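Local atomic coordinates of Crov588 (Cafeteriavirus, PDB entry 6NYR), a protein that is of unknown function but folds into a nearly closed ring of leucine-rich (FNIP) repeats, an architecture that in related proteins often serves binding. Residues Ser252-Ile266 / Pro272-Gln286. Residues are numbered along the deposited sequence; the frame is centred on the assembly and turned at random.
Sequences SLTYLEFGRNFNQQI and PNSLTHITFGNNFNQ
Two neighbouring coils of a leucine-rich-repeat solenoid meet here, strand 255-257 running parallel to strand 277-279 and Tyr-255 stacking on His-277. The rings form an offset stack, centroids 4.1 Å apart and planes at 7°; both side chains have CG anti to the carbonyl carbon, which lays them side by side, and His-299 continues the pile beyond His-277. Flat rings suit this repeated position because each covers the next. In the backbone beside them, Thr-254 O accepts hydrogen bonds from His-277 N (3.0 Å) and Thr-276 N (2.9 Å). On the other face of the strands Leu-275 CD2 packs against Leu-256 CB at 3.7 Å, branched aliphatic side chains filling the solenoid interior.

As in other leucine-rich repeats, an asparagine repeated from coil to coil holds the turns together, its short amide presenting a carbonyl oxygen to NH groups of the next coil. Asn-263 has CG anti to its own N (chi1 -167°), and OD1 accepts hydrogen bonds from Asn-285 N (2.9 Å) and Gln-286 NE2 (3.1 Å), which approach from opposite faces of the amide plane; Asn-285 OD1 in turn accepts from Asn-307 N and Gln-308 NE2. Inside, flat apolar phenylalanine rings pack closely: Phe-258 CD2 lies 3.7 Å from Phe-280 CD1, the rings nearly parallel but slid apart, while within each coil Phe-258 CE1 sits over the centre of the Phe-262 ring and Phe-280 CE1 over that of Phe-284.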
loop_
_atom_site.group_PDB
_atom_site.type_symbol
_atom_site.label_atom_id
_atom_site.label_comp_id
_atom_site.label_asym_id
_atom_site.label_seq_id
_atom_site.Cartn_x
_atom_site.Cartn_y
_atom_site.Cartn_z
ATOM N N SER A 252 30.215 10.160 11.290
ATOM C CA SER A 252 29.804 9.215 10.261
ATOM C C SER A 252 28.294 9.180 10.059
ATOM O O SER A 252 27.813 8.484 9.157
ATOM C CB SER A 252 30.308 7.816 10.626
ATOM O OG SER A 252 30.146 7.571 12.016
ATOM N N LEU A 253 27.537 9.916 10.871
ATOM C CA LEU A 253 26.081 9.817 10.869
ATOM C C LEU A 253 25.488 10.370 9.577
ATOM O O LEU A 253 25.828 11.476 9.146
ATOM C CB LEU A 253 25.522 10.572 12.074
ATOM C CG LEU A 253 24.149 10.188 12.618
ATOM C CD1 LEU A 253 24.099 8.761 13.095
ATOM C CD2 LEU A 253 23.787 11.157 13.756
ATOM N N THR A 254 24.590 9.596 8.965
ATOM C CA THR A 254 23.885 10.030 7.766
ATOM C C THR A 254 22.388 10.229 7.961
ATOM O O THR A 254 21.801 11.055 7.262
ATOM C CB THR A 254 24.091 9.016 6.631
ATOM O OG1 THR A 254 23.599 7.731 7.032
ATOM C CG2 THR A 254 25.569 8.905 6.276
ATOM N N TYR A 255 21.757 9.487 8.869
ATOM C CA TYR A 255 20.331 9.617 9.149
ATOM C C TYR A 255 20.131 9.939 10.625
ATOM O O TYR A 255 20.635 9.218 11.495
ATOM C CB TYR A 255 19.571 8.327 8.801
ATOM C CG TYR A 255 19.354 8.084 7.323
ATOM C CD1 TYR A 255 20.429 7.964 6.454
ATOM C CD2 TYR A 255 18.071 7.949 6.800
ATOM C CE1 TYR A 255 20.237 7.736 5.106
ATOM C CE2 TYR A 255 17.871 7.718 5.451
ATOM C CZ TYR A 255 18.957 7.612 4.608
ATOM O OH TYR A 255 18.759 7.382 3.265
ATOM N N LEU A 256 19.379 11.004 10.908
ATOM C CA LEU A 256 19.069 11.416 12.274
ATOM C C LEU A 256 17.575 11.677 12.382
ATOM O O LEU A 256 17.034 12.507 11.644
ATOM C CB LEU A 256 19.853 12.672 12.667
ATOM C CG LEU A 256 19.525 13.294 14.026
ATOM C CD1 LEU A 256 20.011 12.398 15.164
ATOM C CD2 LEU A 256 20.107 14.696 14.165
ATOM N N GLU A 257 16.907 10.970 13.289
ATOM C CA GLU A 257 15.482 11.171 13.512
ATOM C C GLU A 257 15.222 11.402 14.994
ATOM O O GLU A 257 15.621 10.588 15.834
ATOM C CB GLU A 257 14.656 9.974 13.026
ATOM C CG GLU A 257 13.169 10.087 13.340
ATOM C CD GLU A 257 12.330 9.055 12.604
ATOM O OE1 GLU A 257 12.908 8.243 11.852
ATOM O OE2 GLU A 257 11.093 9.071 12.760
ATOM N N PHE A 258 14.554 12.507 15.310
ATOM C CA PHE A 258 14.096 12.767 16.663
ATOM C C PHE A 258 12.661 12.277 16.832
ATOM O O PHE A 258 11.903 12.157 15.866
ATOM C CB PHE A 258 14.166 14.258 16.991
ATOM C CG PHE A 258 15.559 14.807 17.029
ATOM C CD1 PHE A 258 16.374 14.593 18.126
ATOM C CD2 PHE A 258 16.047 15.550 15.971
ATOM C CE1 PHE A 258 17.657 15.101 18.162
ATOM C CE2 PHE A 258 17.331 16.062 15.998
ATOM C CZ PHE A 258 18.137 15.838 17.097
ATOM N N GLY A 259 12.291 12.018 18.083
ATOM C CA GLY A 259 10.944 11.617 18.422
ATOM C C GLY A 259 10.085 12.796 18.836
ATOM O O GLY A 259 10.466 13.963 18.717
ATOM N N ARG A 260 8.905 12.471 19.364
ATOM C CA ARG A 260 7.896 13.490 19.635
ATOM C C ARG A 260 8.449 14.653 20.451
ATOM O O ARG A 260 8.304 15.819 20.064
ATOM C CB ARG A 260 6.705 12.849 20.355
ATOM C CG ARG A 260 5.620 13.840 20.754
ATOM C CD ARG A 260 4.362 13.131 21.242
ATOM N NE ARG A 260 3.315 14.085 21.591
ATOM C CZ ARG A 260 3.250 14.730 22.752
ATOM N NH1 ARG A 260 4.170 14.520 23.681
ATOM N NH2 ARG A 260 2.263 15.581 22.985
ATOM N N ASN A 261 9.093 14.359 21.581
ATOM C CA ASN A 261 9.279 15.363 22.619
ATOM C C ASN A 261 10.566 16.173 22.504
ATOM O O ASN A 261 10.725 17.141 23.256
ATOM C CB ASN A 261 9.252 14.695 24.004
ATOM C CG ASN A 261 7.874 14.194 24.395
ATOM O OD1 ASN A 261 6.896 14.371 23.659
ATOM N ND2 ASN A 261 7.791 13.557 25.558
ATOM N N PHE A 262 11.489 15.818 21.617
ATOM C CA PHE A 262 12.732 16.575 21.551
ATOM C C PHE A 262 12.447 18.024 21.168
ATOM O O PHE A 262 11.868 18.292 20.110
ATOM C CB PHE A 262 13.705 15.970 20.553
ATOM C CG PHE A 262 14.970 16.765 20.405
ATOM C CD1 PHE A 262 16.038 16.557 21.262
ATOM C CD2 PHE A 262 15.083 17.739 19.431
ATOM C CE1 PHE A 262 17.203 17.290 21.133
ATOM C CE2 PHE A 262 16.242 18.478 19.299
ATOM C CZ PHE A 262 17.305 18.253 20.151
ATOM N N ASN A 263 12.877 18.958 22.009
ATOM C CA ASN A 263 12.629 20.374 21.790
ATOM C C ASN A 263 13.757 21.184 22.432
ATOM O O ASN A 263 13.555 22.067 23.254
ATOM C CB ASN A 263 11.264 20.761 22.357
ATOM C CG ASN A 263 10.812 22.131 21.891
ATOM O OD1 ASN A 263 11.376 22.698 20.949
ATOM N ND2 ASN A 263 9.790 22.671 22.538
ATOM N N GLN A 264 14.991 20.877 22.042
ATOM C CA GLN A 264 16.173 21.549 22.561
ATOM C C GLN A 264 16.829 22.389 21.472
ATOM O O GLN A 264 16.720 22.089 20.280
ATOM C CB GLN A 264 17.197 20.542 23.098
ATOM C CG GLN A 264 16.701 19.724 24.273
ATOM C CD GLN A 264 16.381 20.576 25.486
ATOM O OE1 GLN A 264 17.113 21.515 25.819
ATOM N NE2 GLN A 264 15.276 20.260 26.147
ATOM N N GLN A 265 17.495 23.459 21.894
ATOM C CA GLN A 265 18.273 24.267 20.967
ATOM C C GLN A 265 19.443 23.454 20.425
ATOM O O GLN A 265 20.068 22.676 21.152
ATOM C CB GLN A 265 18.798 25.519 21.662
ATOM C CG GLN A 265 17.736 26.500 22.121
ATOM C CD GLN A 265 18.305 27.557 23.052
ATOM O OE1 GLN A 265 19.509 27.578 23.320
ATOM N NE2 GLN A 265 17.445 28.445 23.540
ATOM N N ILE A 266 19.746 23.644 19.146
ATOM C CA ILE A 266 20.899 23.023 18.505
ATOM C C ILE A 266 21.832 24.141 18.062
ATOM O O ILE A 266 21.460 24.969 17.220
ATOM C CB ILE A 266 20.500 22.130 17.321
ATOM C CG1 ILE A 266 19.484 21.081 17.769
ATOM C CG2 ILE A 266 21.729 21.457 16.723
ATOM C CD1 ILE A 266 18.951 20.217 16.647
ATOM N N PRO A 272 26.762 16.687 12.752
ATOM C CA PRO A 272 27.933 16.386 11.913
ATOM C C PRO A 272 27.640 16.650 10.445
ATOM O O PRO A 272 26.531 16.414 9.967
ATOM C CB PRO A 272 28.197 14.898 12.173
ATOM C CG PRO A 272 26.874 14.348 12.607
ATOM C CD PRO A 272 26.185 15.467 13.358
ATOM N N ASN A 273 28.652 17.147 9.730
ATOM C CA ASN A 273 28.479 17.513 8.331
ATOM C C ASN A 273 28.148 16.324 7.439
ATOM O O ASN A 273 27.767 16.530 6.280
ATOM C CB ASN A 273 29.749 18.201 7.824
ATOM C CG ASN A 273 29.854 19.638 8.284
ATOM O OD1 ASN A 273 28.851 20.351 8.348
ATOM N ND2 ASN A 273 31.067 20.074 8.610
ATOM N N SER A 274 28.274 15.096 7.946
ATOM C CA SER A 274 27.963 13.913 7.154
ATOM C C SER A 274 26.466 13.677 6.991
ATOM O O SER A 274 26.067 12.919 6.099
ATOM C CB SER A 274 28.597 12.680 7.805
ATOM O OG SER A 274 28.370 12.680 9.209
ATOM N N LEU A 275 25.633 14.300 7.820
ATOM C CA LEU A 275 24.207 14.000 7.805
ATOM C C LEU A 275 23.576 14.382 6.471
ATOM O O LEU A 275 23.744 15.505 5.986
ATOM C CB LEU A 275 23.501 14.737 8.945
ATOM C CG LEU A 275 23.564 14.112 10.337
ATOM C CD1 LEU A 275 23.040 15.106 11.378
ATOM C CD2 LEU A 275 22.776 12.812 10.401
ATOM N N THR A 276 22.838 13.441 5.888
ATOM C CA THR A 276 22.049 13.697 4.691
ATOM C C THR A 276 20.558 13.812 4.973
ATOM O O THR A 276 19.865 14.565 4.280
ATOM C CB THR A 276 22.278 12.588 3.656
ATOM O OG1 THR A 276 22.075 11.307 4.269
ATOM C CG2 THR A 276 23.690 12.668 3.091
ATOM N N HIS A 277 20.051 13.086 5.968
ATOM C CA HIS A 277 18.633 13.083 6.300
ATOM C C HIS A 277 18.426 13.487 7.752
ATOM O O HIS A 277 19.006 12.881 8.661
ATOM C CB HIS A 277 18.010 11.702 6.064
ATOM C CG HIS A 277 17.989 11.278 4.630
ATOM N ND1 HIS A 277 19.135 11.115 3.880
ATOM C CD2 HIS A 277 16.956 10.990 3.804
ATOM C CE1 HIS A 277 18.810 10.742 2.657
ATOM N NE2 HIS A 277 17.495 10.658 2.584
ATOM N N ILE A 278 17.598 14.507 7.968
ATOM C CA ILE A 278 17.183 14.922 9.303
ATOM C C ILE A 278 15.664 14.955 9.355
ATOM O O ILE A 278 15.020 15.576 8.503
ATOM C CB ILE A 278 17.757 16.301 9.686
ATOM C CG1 ILE A 278 19.277 16.212 9.840
ATOM C CG2 ILE A 278 17.117 16.818 10.969
ATOM C CD1 ILE A 278 19.957 17.540 10.064
ATOM N N THR A 279 15.095 14.298 10.358
ATOM C CA THR A 279 13.668 14.360 10.640
ATOM C C THR A 279 13.480 14.823 12.076
ATOM O O THR A 279 14.117 14.290 12.991
ATOM C CB THR A 279 12.995 13.003 10.429
ATOM O OG1 THR A 279 13.100 12.627 9.048
ATOM C CG2 THR A 279 11.521 13.066 10.826
ATOM N N PHE A 280 12.633 15.826 12.267
ATOM C CA PHE A 280 12.271 16.294 13.596
ATOM C C PHE A 280 10.945 15.669 14.014
ATOM O O PHE A 280 10.133 15.253 13.181
ATOM C CB PHE A 280 12.163 17.825 13.646
ATOM C CG PHE A 280 13.488 18.527 13.629
ATOM C CD1 PHE A 280 14.292 18.547 14.757
ATOM C CD2 PHE A 280 13.926 19.177 12.490
ATOM C CE1 PHE A 280 15.512 19.193 14.746
ATOM C CE2 PHE A 280 15.148 19.831 12.472
ATOM C CZ PHE A 280 15.941 19.839 13.602
ATOM N N GLY A 281 10.731 15.616 15.330
ATOM C CA GLY A 281 9.498 15.108 15.884
ATOM C C GLY A 281 8.461 16.204 16.041
ATOM O O GLY A 281 8.669 17.360 15.680
ATOM N N ASN A 282 7.320 15.814 16.611
ATOM C CA ASN A 282 6.166 16.705 16.653
ATOM C C ASN A 282 6.487 18.023 17.351
ATOM O O ASN A 282 6.075 19.091 16.885
ATOM C CB ASN A 282 4.996 16.008 17.350
ATOM C CG ASN A 282 3.658 16.617 16.988
ATOM O OD1 ASN A 282 3.383 17.772 17.308
ATOM N ND2 ASN A 282 2.810 15.834 16.331
ATOM N N ASN A 283 7.232 17.974 18.459
ATOM C CA ASN A 283 7.320 19.126 19.342
ATOM C C ASN A 283 8.487 20.059 19.062
ATOM O O ASN A 283 8.536 21.140 19.661
ATOM C CB ASN A 283 7.443 18.698 20.811
ATOM C CG ASN A 283 6.180 18.092 21.353
ATOM O OD1 ASN A 283 5.144 18.084 20.687
ATOM N ND2 ASN A 283 6.250 17.586 22.576
ATOM N N PHE A 284 9.437 19.682 18.212
ATOM C CA PHE A 284 10.591 20.546 18.010
ATOM C C PHE A 284 10.146 21.898 17.467
ATOM O O PHE A 284 9.476 21.974 16.432
ATOM C CB PHE A 284 11.598 19.911 17.062
ATOM C CG PHE A 284 12.782 20.792 16.783
ATOM C CD1 PHE A 284 13.835 20.864 17.682
ATOM C CD2 PHE A 284 12.840 21.553 15.628
ATOM C CE1 PHE A 284 14.922 21.678 17.433
ATOM C CE2 PHE A 284 13.927 22.368 15.374
ATOM C CZ PHE A 284 14.967 22.430 16.279
ATOM N N ASN A 285 10.539 22.965 18.155
ATOM C CA ASN A 285 10.118 24.311 17.783
ATOM C C ASN A 285 11.164 25.319 18.258
ATOM O O ASN A 285 10.854 26.328 18.892
ATOM C CB ASN A 285 8.728 24.611 18.349
ATOM C CG ASN A 285 8.088 25.819 17.696
ATOM O OD1 ASN A 285 8.551 26.286 16.652
ATOM N ND2 ASN A 285 7.012 26.320 18.292
ATOM N N GLN A 286 12.427 25.045 17.952
ATOM C CA GLN A 286 13.539 25.915 18.299
ATOM C C GLN A 286 14.100 26.576 17.046
ATOM O O GLN A 286 14.082 26.000 15.955
ATOM C CB GLN A 286 14.646 25.128 19.006
ATOM C CG GLN A 286 14.243 24.502 20.338
ATOM C CD GLN A 286 13.796 25.536 21.355
ATOM O OE1 GLN A 286 14.421 26.584 21.504
ATOM N NE2 GLN A 286 12.715 25.242 22.065
HETATM O O HOH W 1 15.587 11.499 8.778
HETATM O O HOH W 2 8.616 18.123 24.608
#